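Side-chain contacts in ornithine carbamoyltransferase (Gloeobacter violaceus, PDB 3GD5), which probably catalyses the reversible transfer of the carbamoyl group from carbamoyl phosphate to ornithine, giving citrulline and phosphate in arginine biosynthesis: residues 128-131 and 137-140; 147-150 and 154-157; 217-222 and 251-256. One frame throughout, in Å; residues are numbered along the deposited sequence.

Contact 1 (128-131 and 137-140); sequences VINA and HPCQ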
ATOM      1  N   VAL A 128      28.517 -14.644 -12.914  1.00 38.87           N
ATOM      2  CA  VAL A 128      27.594 -13.561 -12.604  1.00 37.40           C
ATOM      3  C   VAL A 128      27.748 -12.444 -13.632  1.00 38.06           C
ATOM      4  O   VAL A 128      28.857 -11.982 -13.911  1.00 38.94           O
ATOM      5  CB  VAL A 128      27.832 -12.989 -11.192  1.00 38.49           C
ATOM      6  CG1 VAL A 128      26.995 -11.725 -10.994  1.00 39.18           C
ATOM      7  CG2 VAL A 128      27.464 -14.029 -10.145  1.00 37.65           C
ATOM      8  N   ILE A 129      26.623 -12.016 -14.198  1.00 35.71           N
ATOM      9  CA  ILE A 129      26.615 -10.971 -15.206  1.00 34.39           C
ATOM     10  C   ILE A 129      25.894  -9.746 -14.683  1.00 34.88           C
ATOM     11  O   ILE A 129      24.834  -9.852 -14.068  1.00 36.62           O
ATOM     12  CB  ILE A 129      25.901 -11.454 -16.481  1.00 33.78           C
ATOM     13  CG1 ILE A 129      26.610 -12.692 -17.030  1.00 33.47           C
ATOM     14  CG2 ILE A 129      25.854 -10.342 -17.515  1.00 33.21           C
ATOM     15  CD1 ILE A 129      25.773 -13.484 -18.010  1.00 35.07           C
ATOM     16  N   ASN A 130      26.473  -8.580 -14.928  1.00 35.30           N
ATOM     17  CA  ASN A 130      25.875  -7.326 -14.503  1.00 35.78           C
ATOM     18  C   ASN A 130      24.774  -6.964 -15.496  1.00 35.99           C
ATOM     19  O   ASN A 130      25.060  -6.586 -16.630  1.00 35.70           O
ATOM     20  CB  ASN A 130      26.936  -6.215 -14.470  1.00 35.21           C
ATOM     21  CG  ASN A 130      26.344  -4.850 -14.176  1.00 35.59           C
ATOM     22  OD1 ASN A 130      25.127  -4.690 -14.134  1.00 36.76           O
ATOM     23  ND2 ASN A 130      27.202  -3.856 -13.982  1.00 32.61           N
ATOM     24  N   ALA A 131      23.521  -7.092 -15.061  1.00 35.92           N
ATOM     25  CA  ALA A 131      22.377  -6.774 -15.900  1.00 35.58           C
ATOM     26  C   ALA A 131      22.191  -5.264 -15.902  1.00 36.45           C
ATOM     27  O   ALA A 131      21.649  -4.694 -16.847  1.00 38.43           O
ATOM     28  CB  ALA A 131      21.128  -7.457 -15.365  1.00 35.81           C
ATOM     29  N   HIS A 137      26.697  -0.521 -17.062  1.00 33.90           N
ATOM     30  CA  HIS A 137      25.725  -1.267 -17.854  1.00 33.81           C
ATOM     31  C   HIS A 137      26.500  -1.844 -19.041  1.00 33.31           C
ATOM     32  O   HIS A 137      26.317  -1.433 -20.188  1.00 31.77           O
ATOM     33  CB  HIS A 137      24.604  -0.334 -18.336  1.00 33.90           C
ATOM     34  CG  HIS A 137      23.396  -1.056 -18.846  1.00 32.90           C
ATOM     35  ND1 HIS A 137      22.239  -0.404 -19.221  1.00 34.88           N
ATOM     36  CD2 HIS A 137      23.156  -2.374 -19.027  1.00 31.90           C
ATOM     37  CE1 HIS A 137      21.338  -1.290 -19.608  1.00 31.86           C
ATOM     38  NE2 HIS A 137      21.869  -2.493 -19.500  1.00 36.63           N
ATOM     39  N   PRO A 138      27.386  -2.809 -18.765  1.00 33.52           N
ATOM     40  CA  PRO A 138      28.242  -3.494 -19.740  1.00 33.92           C
ATOM     41  C   PRO A 138      27.538  -4.073 -20.961  1.00 34.81           C
ATOM     42  O   PRO A 138      27.943  -3.823 -22.102  1.00 32.99           O
ATOM     43  CB  PRO A 138      28.898  -4.592 -18.908  1.00 34.49           C
ATOM     44  CG  PRO A 138      28.967  -3.987 -17.552  1.00 34.07           C
ATOM     45  CD  PRO A 138      27.616  -3.344 -17.411  1.00 32.19           C
ATOM     46  N   CYS A 139      26.496  -4.858 -20.717  1.00 33.70           N
ATOM     47  CA  CYS A 139      25.766  -5.493 -21.799  1.00 33.01           C
ATOM     48  C   CYS A 139      25.170  -4.508 -22.771  1.00 32.80           C
ATOM     49  O   CYS A 139      25.153  -4.770 -23.967  1.00 32.67           O
ATOM     50  CB  CYS A 139      24.685  -6.422 -21.244  1.00 34.14           C
ATOM     51  SG  CYS A 139      25.379  -7.904 -20.403  1.00 37.13           S
ATOM     52  N   GLN A 140      24.687  -3.374 -22.272  1.00 32.24           N
ATOM     53  CA  GLN A 140      24.111  -2.359 -23.151  1.00 33.30           C
ATOM     54  C   GLN A 140      25.178  -1.899 -24.144  1.00 34.04           C
ATOM     55  O   GLN A 140      24.955  -1.866 -25.358  1.00 33.72           O
ATOM     56  CB  GLN A 140      23.627  -1.157 -22.334  1.00 31.10           C
ATOM     57  CG  GLN A 140      23.143   0.025 -23.174  1.00 33.36           C
ATOM     58  CD  GLN A 140      21.931  -0.317 -24.018  1.00 35.21           C
ATOM     59  OE1 GLN A 140      20.923  -0.819 -23.500  1.00 34.20           O
ATOM     60  NE2 GLN A 140      22.017  -0.052 -25.322  1.00 30.17           N
TER
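H137 comes first on the helix side, and its imidazole swings back toward A131, where the chain turns after strand 128-130. CG sits anti to the backbone N (chi1 -165°), which carries the ring back to the carbonyl of A131 although the CB itself points off from the strand. The A131 carbonyl meets the ring obliquely, and on one face of the imidazole lies CB of Q140, 3.3 Å above the ring plane and over its centre. H137 is also the N-cap residue of helix 138-152, and its backbone N is hydrogen-bonded to OG of S172.

P138, in the first turn, is directed toward the strand. Its ring and the side chain of N130 cross at about a right angle, with CD of P138 3.5 Å from ND2 of N130. That ND2 donates to the carbonyl O of L17, which fixes the amide while its flank rests on the pyrrolidine.

C139 follows and also faces the strand. SG lies anti to its carbonyl carbon (chi1 -69°) and reaches CG2 of I129 at 3.8 Å, with the carbonyl O of N130 a little further off at 4.0 Å from SG. F66 of helix 60-72 packs against both I129 and C139, and Q304 touches C139 as well, so the sulfur is buried. Q140 takes no part in the strand contact; its amide hydrogen-bonds to R300 and D144.

By similarity, H137 through Q140 bind carbamoyl phosphate. P138 and C139 meet N130 and I129 by van der Waals packing, while the amides of N130 and Q140 bond to other parts of the chain, consistent with packing that helps position the helix start at the probable carbamoyl phosphate site.

Contact 2 (147-150 and 154-157); sequences TIRE and RLAG
L155 pushes one methyl against the last turns of helix 138-152: its CD2 lies 3.5 Å from CB of R149 and equally close to the backbone N of R149. The side chains of R149 and L155 run roughly perpendicular to each other, and the leucine branch bears on the root of the arginine. The same CD2 also touches I148, at 4.2 Å from its CG2. What brings the branch there is the first torsion of L155, which sets CG anti to the carbonyl carbon (chi1 -59°) and turns the isobutyl group back to the helix.

R149 folds back over the loop. Its chain leaves with CG anti to the backbone N (chi1 156°) and bends at both chi2 and chi3, bringing the guanidinium over the returning backbone. CA of R154 lies 3.9 Å above the guanidinium plane and over its centre, and N of L155 lies on that same face, offset toward the rim.

Further out, M182 touches both I148 and L155, and L158 packs on I148, which extends the apolar patch. On the helix, T147 and E150 both hydrogen-bond to N299, while E150 forms salt bridges with K38 and R39. G157 is joined by a backbone hydrogen bond to G181.

This is the link between the helix and strand 159-163 of the second domain. I148 and L155 are buried, while R149 and R154 lie at the surface and each touch a crystal neighbour; the turn is probably held by the apolar contacts, and the arginine placement may owe something to the lattice.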
ATOM      1  N   THR A 147      26.360  -2.469 -32.761  1.00 44.83           N
ATOM      2  CA  THR A 147      25.483  -1.739 -33.660  1.00 44.87           C
ATOM      3  C   THR A 147      26.305  -0.759 -34.491  1.00 45.52           C
ATOM      4  O   THR A 147      26.088  -0.631 -35.690  1.00 43.90           O
ATOM      5  CB  THR A 147      24.400  -0.962 -32.884  1.00 43.98           C
ATOM      6  OG1 THR A 147      23.656  -1.872 -32.063  1.00 43.19           O
ATOM      7  CG2 THR A 147      23.444  -0.266 -33.855  1.00 42.67           C
ATOM      8  N   ILE A 148      27.248  -0.075 -33.846  1.00 46.65           N
ATOM      9  CA  ILE A 148      28.105   0.891 -34.529  1.00 48.09           C
ATOM     10  C   ILE A 148      28.898   0.156 -35.596  1.00 50.51           C
ATOM     11  O   ILE A 148      28.975   0.603 -36.738  1.00 50.30           O
ATOM     12  CB  ILE A 148      29.081   1.585 -33.545  1.00 48.58           C
ATOM     13  CG1 ILE A 148      28.288   2.389 -32.511  1.00 47.73           C
ATOM     14  CG2 ILE A 148      30.033   2.504 -34.302  1.00 45.78           C
ATOM     15  CD1 ILE A 148      29.153   3.097 -31.481  1.00 51.26           C
ATOM     16  N   ARG A 149      29.474  -0.981 -35.215  1.00 52.08           N
ATOM     17  CA  ARG A 149      30.248  -1.803 -36.135  1.00 54.48           C
ATOM     18  C   ARG A 149      29.414  -2.155 -37.368  1.00 54.47           C
ATOM     19  O   ARG A 149      29.876  -2.016 -38.494  1.00 55.57           O
ATOM     20  CB  ARG A 149      30.719  -3.077 -35.418  1.00 56.44           C
ATOM     21  CG  ARG A 149      31.027  -4.270 -36.328  1.00 61.35           C
ATOM     22  CD  ARG A 149      32.271  -4.090 -37.187  1.00 63.63           C
ATOM     23  NE  ARG A 149      33.502  -4.076 -36.397  1.00 66.56           N
ATOM     24  CZ  ARG A 149      34.717  -4.269 -36.908  1.00 68.60           C
ATOM     25  NH1 ARG A 149      35.791  -4.236 -36.123  1.00 68.39           N
ATOM     26  NH2 ARG A 149      34.859  -4.513 -38.206  1.00 68.61           N
ATOM     27  N   GLU A 150      28.182  -2.600 -37.157  1.00 54.04           N
ATOM     28  CA  GLU A 150      27.313  -2.963 -38.272  1.00 52.24           C
ATOM     29  C   GLU A 150      26.972  -1.763 -39.153  1.00 52.03           C
ATOM     30  O   GLU A 150      26.578  -1.937 -40.305  1.00 52.96           O
ATOM     31  CB  GLU A 150      26.011  -3.593 -37.762  1.00 50.42           C
ATOM     32  CG  GLU A 150      26.198  -4.851 -36.923  1.00 52.05           C
ATOM     33  CD  GLU A 150      24.873  -5.450 -36.453  1.00 52.59           C
ATOM     34  OE1 GLU A 150      24.025  -4.689 -35.936  1.00 49.56           O
ATOM     35  OE2 GLU A 150      24.689  -6.683 -36.594  1.00 52.57           O
ATOM     36  N   ARG A 154      33.442  -0.684 -38.941  1.00 53.95           N
ATOM     37  CA  ARG A 154      34.652  -0.494 -38.144  1.00 54.60           C
ATOM     38  C   ARG A 154      34.293   0.182 -36.824  1.00 53.92           C
ATOM     39  O   ARG A 154      33.178   0.676 -36.657  1.00 52.86           O
ATOM     40  CB  ARG A 154      35.654   0.384 -38.903  1.00 55.87           C
ATOM     41  CG  ARG A 154      35.113   1.773 -39.244  1.00 57.74           C
ATOM     42  CD  ARG A 154      36.163   2.656 -39.901  1.00 59.80           C
ATOM     43  NE  ARG A 154      35.613   3.944 -40.323  1.00 61.28           N
ATOM     44  CZ  ARG A 154      34.700   4.098 -41.282  1.00 63.55           C
ATOM     45  NH1 ARG A 154      34.229   3.040 -41.927  1.00 63.50           N
ATOM     46  NH2 ARG A 154      34.255   5.311 -41.596  1.00 63.57           N
ATOM     47  N   LEU A 155      35.241   0.201 -35.891  1.00 52.73           N
ATOM     48  CA  LEU A 155      35.018   0.837 -34.601  1.00 53.32           C
ATOM     49  C   LEU A 155      36.119   1.851 -34.322  1.00 53.49           C
ATOM     50  O   LEU A 155      35.850   2.963 -33.863  1.00 54.21           O
ATOM     51  CB  LEU A 155      34.995  -0.206 -33.481  1.00 52.70           C
ATOM     52  CG  LEU A 155      33.954  -1.318 -33.572  1.00 52.55           C
ATOM     53  CD1 LEU A 155      34.105  -2.219 -32.369  1.00 53.88           C
ATOM     54  CD2 LEU A 155      32.552  -0.737 -33.627  1.00 52.89           C
ATOM     55  N   ALA A 156      37.356   1.452 -34.608  1.00 52.67           N
ATOM     56  CA  ALA A 156      38.527   2.299 -34.393  1.00 52.62           C
ATOM     57  C   ALA A 156      38.508   3.506 -35.323  1.00 52.44           C
ATOM     58  O   ALA A 156      38.050   3.413 -36.460  1.00 52.41           O
ATOM     59  CB  ALA A 156      39.803   1.484 -34.616  1.00 51.15           C
ATOM     60  N   GLY A 157      39.002   4.639 -34.831  1.00 53.09           N
ATOM     61  CA  GLY A 157      39.028   5.846 -35.640  1.00 52.40           C
ATOM     62  C   GLY A 157      37.750   6.649 -35.505  1.00 52.25           C
ATOM     63  O   GLY A 157      37.765   7.876 -35.567  1.00 51.66           O
TER

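Contact 3 (217-222 and 251-256); sequences RDPFEA and EQYQIN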
ATOM      1  N   ARG A 217      31.740  20.086 -21.167  1.00 56.33           N
ATOM      2  CA  ARG A 217      30.538  20.700 -20.649  1.00 57.03           C
ATOM      3  C   ARG A 217      29.614  21.027 -21.820  1.00 56.80           C
ATOM      4  O   ARG A 217      28.398  20.871 -21.717  1.00 56.35           O
ATOM      5  CB  ARG A 217      30.904  21.969 -19.882  1.00 57.73           C
ATOM      6  CG  ARG A 217      29.774  22.581 -19.082  1.00 60.14           C
ATOM      7  CD  ARG A 217      29.321  21.679 -17.935  1.00 61.50           C
ATOM      8  NE  ARG A 217      30.383  21.401 -16.969  1.00 62.09           N
ATOM      9  CZ  ARG A 217      31.162  20.324 -16.996  1.00 64.08           C
ATOM     10  NH1 ARG A 217      32.103  20.157 -16.075  1.00 63.64           N
ATOM     11  NH2 ARG A 217      30.994  19.406 -17.937  1.00 66.22           N
ATOM     12  N   ASP A 218      30.196  21.459 -22.938  1.00 57.09           N
ATOM     13  CA  ASP A 218      29.416  21.818 -24.127  1.00 57.75           C
ATOM     14  C   ASP A 218      29.130  20.645 -25.050  1.00 56.49           C
ATOM     15  O   ASP A 218      30.048  19.986 -25.540  1.00 57.52           O
ATOM     16  CB  ASP A 218      30.118  22.919 -24.931  1.00 60.17           C
ATOM     17  CG  ASP A 218      29.454  23.171 -26.285  1.00 62.12           C
ATOM     18  OD1 ASP A 218      28.217  23.351 -26.334  1.00 62.21           O
ATOM     19  OD2 ASP A 218      30.171  23.195 -27.306  1.00 64.75           O
ATOM     20  N   PRO A 219      27.840  20.379 -25.307  1.00 56.03           N
ATOM     21  CA  PRO A 219      27.380  19.288 -26.173  1.00 55.62           C
ATOM     22  C   PRO A 219      27.606  19.545 -27.665  1.00 54.61           C
ATOM     23  O   PRO A 219      27.728  18.603 -28.456  1.00 52.88           O
ATOM     24  CB  PRO A 219      25.902  19.174 -25.813  1.00 55.18           C
ATOM     25  CG  PRO A 219      25.527  20.591 -25.552  1.00 55.79           C
ATOM     26  CD  PRO A 219      26.691  21.087 -24.711  1.00 56.06           C
ATOM     27  N   PHE A 220      27.649  20.817 -28.055  1.00 54.69           N
ATOM     28  CA  PHE A 220      27.881  21.154 -29.454  1.00 55.61           C
ATOM     29  C   PHE A 220      29.351  20.980 -29.790  1.00 56.41           C
ATOM     30  O   PHE A 220      29.720  20.829 -30.951  1.00 57.17           O
ATOM     31  CB  PHE A 220      27.435  22.584 -29.750  1.00 55.79           C
ATOM     32  CG  PHE A 220      25.952  22.726 -29.886  1.00 56.36           C
ATOM     33  CD1 PHE A 220      25.167  23.087 -28.796  1.00 56.31           C
ATOM     34  CD2 PHE A 220      25.328  22.445 -31.100  1.00 56.71           C
ATOM     35  CE1 PHE A 220      23.783  23.166 -28.909  1.00 55.63           C
ATOM     36  CE2 PHE A 220      23.945  22.519 -31.226  1.00 56.68           C
ATOM     37  CZ  PHE A 220      23.169  22.881 -30.126  1.00 56.29           C
ATOM     38  N   GLU A 221      30.187  20.992 -28.757  1.00 56.98           N
ATOM     39  CA  GLU A 221      31.620  20.816 -28.920  1.00 57.94           C
ATOM     40  C   GLU A 221      31.881  19.328 -29.121  1.00 57.61           C
ATOM     41  O   GLU A 221      32.544  18.918 -30.075  1.00 57.95           O
ATOM     42  CB  GLU A 221      32.349  21.297 -27.664  1.00 60.15           C
ATOM     43  CG  GLU A 221      33.858  21.344 -27.801  1.00 64.45           C
ATOM     44  CD  GLU A 221      34.310  22.367 -28.834  1.00 67.93           C
ATOM     45  OE1 GLU A 221      34.035  23.579 -28.643  1.00 67.81           O
ATOM     46  OE2 GLU A 221      34.935  21.955 -29.837  1.00 68.28           O
ATOM     47  N   ALA A 222      31.331  18.528 -28.214  1.00 56.40           N
ATOM     48  CA  ALA A 222      31.489  17.080 -28.250  1.00 55.23           C
ATOM     49  C   ALA A 222      30.953  16.456 -29.537  1.00 54.65           C
ATOM     50  O   ALA A 222      31.557  15.529 -30.088  1.00 54.00           O
ATOM     51  CB  ALA A 222      30.789  16.461 -27.040  1.00 55.00           C
ATOM     52  N   GLU A 251      18.507  20.679 -20.140  1.00 61.91           N
ATOM     53  CA  GLU A 251      17.845  21.220 -21.321  1.00 61.88           C
ATOM     54  C   GLU A 251      18.704  21.317 -22.586  1.00 60.63           C
ATOM     55  O   GLU A 251      18.298  20.853 -23.649  1.00 59.60           O
ATOM     56  CB  GLU A 251      17.286  22.601 -20.976  1.00 64.03           C
ATOM     57  CG  GLU A 251      16.173  23.087 -21.877  1.00 66.30           C
ATOM     58  CD  GLU A 251      15.628  24.430 -21.427  1.00 68.08           C
ATOM     59  OE1 GLU A 251      14.636  24.901 -22.025  1.00 68.80           O
ATOM     60  OE2 GLU A 251      16.198  25.013 -20.475  1.00 66.73           O
ATOM     61  N   GLN A 252      19.884  21.921 -22.466  1.00 59.80           N
ATOM     62  CA  GLN A 252      20.791  22.107 -23.601  1.00 58.12           C
ATOM     63  C   GLN A 252      21.452  20.816 -24.084  1.00 56.50           C
ATOM     64  O   GLN A 252      22.118  20.801 -25.123  1.00 54.94           O
ATOM     65  CB  GLN A 252      21.888  23.114 -23.235  1.00 59.61           C
ATOM     66  CG  GLN A 252      21.427  24.260 -22.344  1.00 63.33           C
ATOM     67  CD  GLN A 252      21.509  23.931 -20.853  1.00 65.88           C
ATOM     68  OE1 GLN A 252      21.039  22.879 -20.399  1.00 65.64           O
ATOM     69  NE2 GLN A 252      22.104  24.839 -20.084  1.00 66.32           N
ATOM     70  N   TYR A 253      21.269  19.739 -23.327  1.00 54.30           N
ATOM     71  CA  TYR A 253      21.863  18.448 -23.655  1.00 52.82           C
ATOM     72  C   TYR A 253      20.868  17.533 -24.351  1.00 53.20           C
ATOM     73  O   TYR A 253      20.715  16.358 -24.002  1.00 56.06           O
ATOM     74  CB  TYR A 253      22.381  17.802 -22.375  1.00 51.28           C
ATOM     75  CG  TYR A 253      23.471  18.616 -21.727  1.00 50.42           C
ATOM     76  CD1 TYR A 253      24.813  18.386 -22.033  1.00 48.80           C
ATOM     77  CD2 TYR A 253      23.161  19.651 -20.844  1.00 47.73           C
ATOM     78  CE1 TYR A 253      25.819  19.164 -21.480  1.00 47.69           C
ATOM     79  CE2 TYR A 253      24.162  20.437 -20.289  1.00 48.61           C
ATOM     80  CZ  TYR A 253      25.489  20.189 -20.614  1.00 48.17           C
ATOM     81  OH  TYR A 253      26.486  20.981 -20.093  1.00 48.34           O
ATOM     82  N   GLN A 254      20.189  18.084 -25.345  1.00 50.99           N
ATOM     83  CA  GLN A 254      19.203  17.336 -26.098  1.00 49.36           C
ATOM     84  C   GLN A 254      19.748  17.054 -27.484  1.00 49.53           C
ATOM     85  O   GLN A 254      20.351  17.930 -28.105  1.00 50.17           O
ATOM     86  CB  GLN A 254      17.927  18.162 -26.226  1.00 47.02           C
ATOM     87  CG  GLN A 254      16.801  17.479 -26.972  1.00 45.56           C
ATOM     88  CD  GLN A 254      15.671  18.437 -27.283  1.00 46.44           C
ATOM     89  OE1 GLN A 254      15.784  19.265 -28.189  1.00 47.22           O
ATOM     90  NE2 GLN A 254      14.581  18.344 -26.525  1.00 43.12           N
ATOM     91  N   ILE A 255      19.574  15.836 -27.972  1.00 48.65           N
ATOM     92  CA  ILE A 255      20.034  15.573 -29.320  1.00 50.44           C
ATOM     93  C   ILE A 255      18.836  15.935 -30.195  1.00 50.37           C
ATOM     94  O   ILE A 255      17.750  15.348 -30.087  1.00 50.30           O
ATOM     95  CB  ILE A 255      20.520  14.096 -29.506  1.00 51.22           C
ATOM     96  CG1 ILE A 255      19.882  13.459 -30.734  1.00 51.71           C
ATOM     97  CG2 ILE A 255      20.300  13.312 -28.250  1.00 54.14           C
ATOM     98  CD1 ILE A 255      20.452  13.971 -32.031  1.00 54.55           C
ATOM     99  N   ASN A 256      19.038  16.966 -31.011  1.00 49.91           N
ATOM    100  CA  ASN A 256      18.015  17.478 -31.917  1.00 50.29           C
ATOM    101  C   ASN A 256      18.659  17.795 -33.256  1.00 50.04           C
ATOM    102  O   ASN A 256      19.859  17.597 -33.434  1.00 49.35           O
ATOM    103  CB  ASN A 256      17.397  18.753 -31.344  1.00 48.28           C
ATOM    104  CG  ASN A 256      18.449  19.743 -30.884  1.00 47.55           C
ATOM    105  OD1 ASN A 256      19.465  19.935 -31.555  1.00 47.44           O
ATOM    106  ND2 ASN A 256      18.211  20.380 -29.739  1.00 42.75           N
TER
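Y253 lays its hydroxyl against the carbonyl of R217, joining two loops of the Rossmann-like ornithine-binding domain: one leads from strand 213-216 into helix 219-223, the other connects helices 247-250 and 257-261. The tight part is here. OH of Y253 donates to O of R217 at 2.5 Å, a short bond tilted 19° from the carbonyl plane, with the acceptor near the plane of the phenol at its edge. CG of Y253 is anti to its own carbonyl carbon (chi1 -63°), which sends the ring across to helix 219-223. P219 lies roughly square to the tyrosine, its CD 3.9 Å from CE1 of Y253, while its CG reaches the carbonyl O of Q252 at 3.4 Å.

The outer side is looser. Q252, an exposed residue, starts toward P219 but then turns off. R217 bends twice, passing its CD alongside the tyrosine OH before its guanidinium makes a weak hydrogen bond to the carbonyl of T188. F220 touches A258, L259 and C262. Each loop caps the helix after it: N256 OD1 accepts from N of L259, and OD1 of D218 takes N-H of F220 at 3.1 Å, from above the carboxylate plane.

In the fold
From the N terminus, the three contacts follow one another without nesting or crossing. Contact 1 closes the short loop between strand 128-130, an outer strand of the four-stranded parallel sheet, and helix 138-152. That same helix runs on to contact 2, about 20 Å away between centres, which closes the still shorter turn at its far end, before strand 159-163 enters the five-stranded sheet. Contact 3 comes last and closes the longest loop, with strand 228-231 and helix 247-250 between its segments. Contacts 1 and 2 thus mark the two ends of a helix leading from one sheet to the other, while contact 3 ties the start of helix 219-223 to the loop before helix 257-261.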